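Local atomic coordinates of ABC-type amino acid transport system, periplasmic component (Caldanaerobacter subterraneus subsp. tengcongensis MB4, PDB entry 4YMX), a protein that binds arginine between its two lobes as the substrate-binding component of an amino acid ABC transporter. Residues A74-V79 against N238-E243; V196-L201 against M207-M212. All coordinates share one frame; numbering follows the deposited sequence.

Contact 1 (A74-V79 against N238-E243); sequences AKKLGV and NEVIKE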
loop_
_atom_site.group_PDB
_atom_site.type_symbol
_atom_site.label_atom_id
_atom_site.label_comp_id
_atom_site.label_asym_id
_atom_site.label_seq_id
_atom_site.Cartn_x
_atom_site.Cartn_y
_atom_site.Cartn_z
ATOM N N ALA A 74 11.091 -13.899 7.679
ATOM C CA ALA A 74 11.565 -14.131 9.042
ATOM C C ALA A 74 11.900 -15.605 9.249
ATOM O O ALA A 74 12.890 -15.926 9.911
ATOM C CB ALA A 74 10.538 -13.676 10.048
ATOM N N LYS A 75 11.088 -16.493 8.681
ATOM C CA LYS A 75 11.314 -17.930 8.825
ATOM C C LYS A 75 12.566 -18.412 8.098
ATOM O O LYS A 75 13.310 -19.253 8.628
ATOM C CB LYS A 75 10.077 -18.727 8.420
ATOM C CG LYS A 75 8.980 -18.650 9.466
ATOM C CD LYS A 75 7.949 -19.755 9.302
ATOM C CE LYS A 75 6.735 -19.510 10.185
ATOM N NZ LYS A 75 5.525 -19.234 9.363
ATOM N N LYS A 76 12.817 -17.869 6.910
ATOM C CA LYS A 76 14.057 -18.153 6.187
ATOM C C LYS A 76 15.278 -17.731 6.999
ATOM O O LYS A 76 16.287 -18.441 7.049
ATOM C CB LYS A 76 14.057 -17.438 4.835
ATOM C CG LYS A 76 15.262 -17.744 3.955
ATOM C CD LYS A 76 15.349 -19.218 3.577
ATOM C CE LYS A 76 16.394 -19.422 2.490
ATOM N NZ LYS A 76 16.481 -20.838 2.042
ATOM N N LEU A 77 15.180 -16.579 7.651
ATOM C CA LEU A 77 16.296 -16.058 8.436
ATOM C C LEU A 77 16.427 -16.730 9.805
ATOM O O LEU A 77 17.463 -16.602 10.461
ATOM C CB LEU A 77 16.142 -14.547 8.626
ATOM C CG LEU A 77 16.285 -13.652 7.390
ATOM C CD1 LEU A 77 15.787 -12.249 7.711
ATOM C CD2 LEU A 77 17.730 -13.606 6.919
ATOM N N GLY A 78 15.380 -17.436 10.232
ATOM C CA GLY A 78 15.348 -18.062 11.547
ATOM C C GLY A 78 15.285 -17.052 12.678
ATOM O O GLY A 78 15.918 -17.235 13.723
ATOM N N VAL A 79 14.520 -15.982 12.476
ATOM C CA VAL A 79 14.411 -14.925 13.476
ATOM C C VAL A 79 12.955 -14.578 13.771
ATOM O O VAL A 79 12.047 -14.953 13.023
ATOM C CB VAL A 79 15.138 -13.632 13.033
ATOM C CG1 VAL A 79 16.636 -13.881 12.864
ATOM C CG2 VAL A 79 14.539 -13.102 11.741
ATOM N N ASN A 238 14.744 -11.431 -1.976
ATOM C CA ASN A 238 14.516 -11.839 -3.340
ATOM C C ASN A 238 14.438 -13.336 -3.489
ATOM O O ASN A 238 13.642 -13.797 -4.222
ATOM C CB ASN A 238 15.579 -11.273 -4.278
ATOM C CG ASN A 238 15.302 -9.864 -4.682
ATOM O OD1 ASN A 238 14.189 -9.433 -4.716
ATOM N ND2 ASN A 238 16.329 -9.181 -5.027
ATOM N N GLU A 239 15.269 -14.059 -2.755
ATOM C CA GLU A 239 15.199 -15.520 -2.749
ATOM C C GLU A 239 13.861 -16.021 -2.208
ATOM O O GLU A 239 13.275 -16.960 -2.745
ATOM C CB GLU A 239 16.353 -16.119 -1.931
ATOM C CG GLU A 239 17.740 -15.959 -2.553
ATOM C CD GLU A 239 18.854 -16.456 -1.643
ATOM O OE1 GLU A 239 18.614 -17.395 -0.854
ATOM O OE2 GLU A 239 19.972 -15.901 -1.711
ATOM N N VAL A 240 13.376 -15.402 -1.138
ATOM C CA VAL A 240 12.116 -15.828 -0.528
ATOM C C VAL A 240 10.936 -15.556 -1.455
ATOM O O VAL A 240 10.062 -16.410 -1.614
ATOM C CB VAL A 240 11.899 -15.150 0.847
ATOM C CG1 VAL A 240 10.471 -15.354 1.335
ATOM C CG2 VAL A 240 12.914 -15.688 1.854
ATOM N N ILE A 241 10.919 -14.381 -2.079
ATOM C CA ILE A 241 9.865 -14.069 -3.044
ATOM C C ILE A 241 9.884 -15.079 -4.191
ATOM O O ILE A 241 8.842 -15.604 -4.577
ATOM C CB ILE A 241 9.982 -12.642 -3.594
ATOM C CG1 ILE A 241 9.740 -11.639 -2.466
ATOM C CG2 ILE A 241 8.985 -12.422 -4.740
ATOM C CD1 ILE A 241 10.072 -10.210 -2.846
ATOM N N LYS A 242 11.069 -15.367 -4.715
ATOM C CA LYS A 242 11.184 -16.361 -5.782
ATOM C C LYS A 242 10.708 -17.733 -5.318
ATOM O O LYS A 242 9.959 -18.411 -6.030
ATOM C CB LYS A 242 12.623 -16.423 -6.305
ATOM C CG LYS A 242 12.868 -15.522 -7.503
ATOM C CD LYS A 242 14.162 -15.893 -8.225
ATOM C CE LYS A 242 14.368 -15.049 -9.479
ATOM N NZ LYS A 242 13.489 -15.466 -10.610
ATOM N N GLU A 243 11.119 -18.160 -4.129
ATOM C CA GLU A 243 10.707 -19.480 -3.660
ATOM C C GLU A 243 9.207 -19.559 -3.367
ATOM O O GLU A 243 8.581 -20.588 -3.616
ATOM C CB GLU A 243 11.546 -19.932 -2.461
ATOM C CG GLU A 243 11.169 -21.295 -1.886
ATOM C CD GLU A 243 11.368 -22.459 -2.855
ATOM O OE1 GLU A 243 10.955 -23.575 -2.489
ATOM O OE2 GLU A 243 11.933 -22.275 -3.962
#
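A lysine meets a buried valine here with the greasy base of its chain, its charged end taking no part in the touch. Lys76 CB lies 3.6 Å from Val240 CG2, and Lys76 CG is 3.8 Å from the same methyl, so one branch of the valine receives the first two methylenes of the lysine. Lys76 sets CG anti to its own backbone nitrogen (chi1 -176°) and then bends at chi2 (62°), so that its hydrocarbon slides past the valine while NZ stays at the exposed border. Val240 suits its place because it is short and branched: CG2 meets the lysine, and the side chain also packs on Ala72 and Ile73 of the same neighbouring helix. In return, Lys76 and Leu77 touch Val236, one turn back from Val240. The contact thus joins helix 65-77 to helix 231-247, which pack on strands 38-43 and 117-124, respectively, of one mixed sheet.

Just beyond the touching lysine the first helix ends in a Schellman motif. Val79 N bonds to Ala74 O at 3.0 Å, while the bond from Gly78 N to Lys75 O is weak; Gly78 supplies the positive phi, which glycine adopts readily.

Glu239 flanks the valine at the solvent border, its OE1 5.0 Å from Lys76 NZ. At that separation the opposite charges form no salt bridge, though they may attract mildly. Between these two segments, cohesion rests mainly on a small apolar overlap, with a long amphipathic side chain shielding the valine and carrying its charge out to water.

Contact 2 (V196-L201 against M207-M212); sequences VAKAYL and MKILYM
Leu201 and Ile209 pack between helix segment 196-201 and strand 207-210, whose axes run nearly antiparallel (165°) and come within 9.0 Å. Leu201 bears down on the strand with CD2, which sits 3.5 Å from Met207 O and 3.7 Å from Ile209 CG1, touching backbone and side chain alike. Its chi1 of -93° lies off a staggered position, which may be the price of fitting CD2 against the strand. Leu201 CG approaches Met207 CB at 3.9 Å, whereas the extended chain of Met207 turns from the helix and touches Gln183.

Ile209 is the strand's answering side chain. Its CG1 is anti to the carbonyl carbon (chi1 -63°); with chi2 also extended, this carries CD1 to Ala197 CB at 3.7 Å and against the methylene CG of Lys198; the lysine chain crosses it at about a right angle. The other branch, CG2, rests over one face of the Tyr211 ring, toward its rim. Alanine suits the helix side because its small methyl lets the helix settle close to the isoleucine. Replacing Leu201 by an alanine would remove CG and both methyls, and is likely to open a gap over Met207 and cost Ile209 CG1 an apolar neighbour.

At the exposed border a water accepts from Lys198 NZ at 2.7 Å and donates to Tyr211 OH, which also hydrogen-bonds Asp194. The helix covers an edge strand paired to strand 128-133, and the chemistry is two-layered: branched hydrocarbon does the packing, while polar ends meet through water at the exposed border.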
loop_
_atom_site.group_PDB
_atom_site.type_symbol
_atom_site.label_atom_id
_atom_site.label_comp_id
_atom_site.label_asym_id
_atom_site.label_seq_id
_atom_site.Cartn_x
_atom_site.Cartn_y
_atom_site.Cartn_z
ATOM N N VAL A 196 -7.200 -2.153 -2.625
ATOM C CA VAL A 196 -7.497 -1.540 -1.339
ATOM C C VAL A 196 -8.876 -0.867 -1.328
ATOM O O VAL A 196 -9.629 -1.004 -0.355
ATOM C CB VAL A 196 -6.378 -0.563 -0.936
ATOM C CG1 VAL A 196 -6.718 0.140 0.361
ATOM C CG2 VAL A 196 -5.066 -1.329 -0.768
ATOM N N ALA A 197 -9.207 -0.156 -2.403
ATOM C CA ALA A 197 -10.554 0.395 -2.541
ATOM C C ALA A 197 -11.617 -0.700 -2.416
ATOM O O ALA A 197 -12.636 -0.511 -1.747
ATOM C CB ALA A 197 -10.701 1.136 -3.862
ATOM N N LYS A 198 -11.389 -1.843 -3.058
ATOM C CA LYS A 198 -12.364 -2.929 -2.976
ATOM C C LYS A 198 -12.553 -3.392 -1.531
ATOM O O LYS A 198 -13.672 -3.652 -1.087
ATOM C CB LYS A 198 -11.967 -4.099 -3.882
ATOM C CG LYS A 198 -11.997 -3.784 -5.368
ATOM C CD LYS A 198 -11.704 -5.049 -6.162
ATOM C CE LYS A 198 -11.753 -4.808 -7.654
ATOM N NZ LYS A 198 -11.382 -6.048 -8.409
ATOM N N ALA A 199 -11.460 -3.470 -0.783
ATOM C CA ALA A 199 -11.546 -3.886 0.608
ATOM C C ALA A 199 -12.368 -2.900 1.440
ATOM O O ALA A 199 -13.262 -3.304 2.189
ATOM C CB ALA A 199 -10.158 -4.053 1.191
ATOM N N TYR A 200 -12.072 -1.610 1.309
ATOM C CA TYR A 200 -12.825 -0.597 2.044
ATOM C C TYR A 200 -14.304 -0.567 1.659
ATOM O O TYR A 200 -15.160 -0.323 2.510
ATOM C CB TYR A 200 -12.205 0.785 1.847
ATOM C CG TYR A 200 -11.065 1.105 2.804
ATOM C CD1 TYR A 200 -9.740 0.855 2.457
ATOM C CD2 TYR A 200 -11.319 1.669 4.048
ATOM C CE1 TYR A 200 -8.699 1.157 3.326
ATOM C CE2 TYR A 200 -10.286 1.967 4.928
ATOM C CZ TYR A 200 -8.979 1.710 4.556
ATOM O OH TYR A 200 -7.954 2.016 5.425
ATOM N N LEU A 201 -14.601 -0.827 0.390
ATOM C CA LEU A 201 -15.973 -0.735 -0.095
ATOM C C LEU A 201 -16.845 -1.915 0.361
ATOM O O LEU A 201 -18.063 -1.891 0.192
ATOM C CB LEU A 201 -16.000 -0.545 -1.618
ATOM C CG LEU A 201 -16.040 0.925 -2.063
ATOM C CD1 LEU A 201 -14.941 1.762 -1.405
ATOM C CD2 LEU A 201 -15.974 1.041 -3.587
ATOM N N MET A 207 -20.175 3.820 -1.721
ATOM C CA MET A 207 -19.094 4.266 -2.592
ATOM C C MET A 207 -18.906 3.331 -3.788
ATOM O O MET A 207 -19.288 2.155 -3.752
ATOM C CB MET A 207 -17.786 4.365 -1.799
ATOM C CG MET A 207 -17.807 5.440 -0.724
ATOM S SD MET A 207 -16.290 5.391 0.232
ATOM C CE MET A 207 -16.638 6.603 1.507
ATOM N N LYS A 208 -18.291 3.865 -4.839
ATOM C CA LYS A 208 -17.983 3.095 -6.038
ATOM C C LYS A 208 -16.601 3.449 -6.565
ATOM O O LYS A 208 -16.072 4.531 -6.291
ATOM C CB LYS A 208 -19.042 3.313 -7.128
ATOM C CG LYS A 208 -19.097 4.727 -7.652
ATOM C CD LYS A 208 -20.214 4.901 -8.663
ATOM C CE LYS A 208 -20.291 6.357 -9.079
ATOM N NZ LYS A 208 -21.382 6.552 -10.077
ATOM N N ILE A 209 -16.025 2.528 -7.324
ATOM C CA ILE A 209 -14.727 2.726 -7.942
ATOM C C ILE A 209 -14.934 3.175 -9.383
ATOM O O ILE A 209 -15.736 2.587 -10.114
ATOM C CB ILE A 209 -13.936 1.418 -7.926
ATOM C CG1 ILE A 209 -13.672 1.003 -6.479
ATOM C CG2 ILE A 209 -12.631 1.559 -8.699
ATOM C CD1 ILE A 209 -13.070 -0.394 -6.323
ATOM N N LEU A 210 -14.221 4.226 -9.775
ATOM C CA LEU A 210 -14.138 4.626 -11.172
ATOM C C LEU A 210 -12.762 4.251 -11.713
ATOM O O LEU A 210 -11.722 4.699 -11.200
ATOM C CB LEU A 210 -14.396 6.124 -11.340
ATOM C CG LEU A 210 -15.760 6.579 -10.827
ATOM C CD1 LEU A 210 -15.938 8.081 -10.984
ATOM C CD2 LEU A 210 -16.880 5.823 -11.528
ATOM N N TYR A 211 -12.763 3.398 -12.733
ATOM C CA TYR A 211 -11.537 2.983 -13.407
ATOM C C TYR A 211 -11.196 3.974 -14.510
ATOM O O TYR A 211 -11.680 3.859 -15.638
ATOM C CB TYR A 211 -11.692 1.561 -13.969
ATOM C CG TYR A 211 -11.823 0.542 -12.861
ATOM C CD1 TYR A 211 -10.698 -0.026 -12.287
ATOM C CD2 TYR A 211 -13.064 0.183 -12.357
ATOM C CE1 TYR A 211 -10.802 -0.938 -11.253
ATOM C CE2 TYR A 211 -13.181 -0.727 -11.310
ATOM C CZ TYR A 211 -12.041 -1.285 -10.768
ATOM O OH TYR A 211 -12.157 -2.181 -9.731
ATOM N N MET A 212 -10.372 4.960 -14.184
ATOM C CA MET A 212 -9.986 5.979 -15.158
ATOM C C MET A 212 -8.589 5.694 -15.667
ATOM O O MET A 212 -7.658 5.599 -14.870
ATOM C CB MET A 212 -10.008 7.352 -14.501
ATOM C CG MET A 212 -11.320 7.690 -13.832
ATOM S SD MET A 212 -11.265 9.363 -13.198
ATOM C CE MET A 212 -12.916 9.547 -12.551
HETATM O O HOH W 1 -10.519 -4.780 -10.656
#

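In the fold
Contact 1 and contact 2 belong to the two halves of a periplasmic binding protein, each built on its own five-stranded mixed sheet. Their centres are 32 Å apart, on opposite sides of the chain's centre, and their nearest atoms about 18 Å apart, so neither touches the other. The bound arginine sits between the halves. Contact 1 is peripheral, its centre about 21 Å from the centre of the chain; contact 2 is closer in, the side chain of Ala197 about 12 Å from the ligand. Helix 194-201 directly follows Glu193 of the pocket, and Tyr200 OH hydrogen-bonds Asp46 O, so the helix of contact 2 reaches across to a pocket residue in the half that holds contact 1.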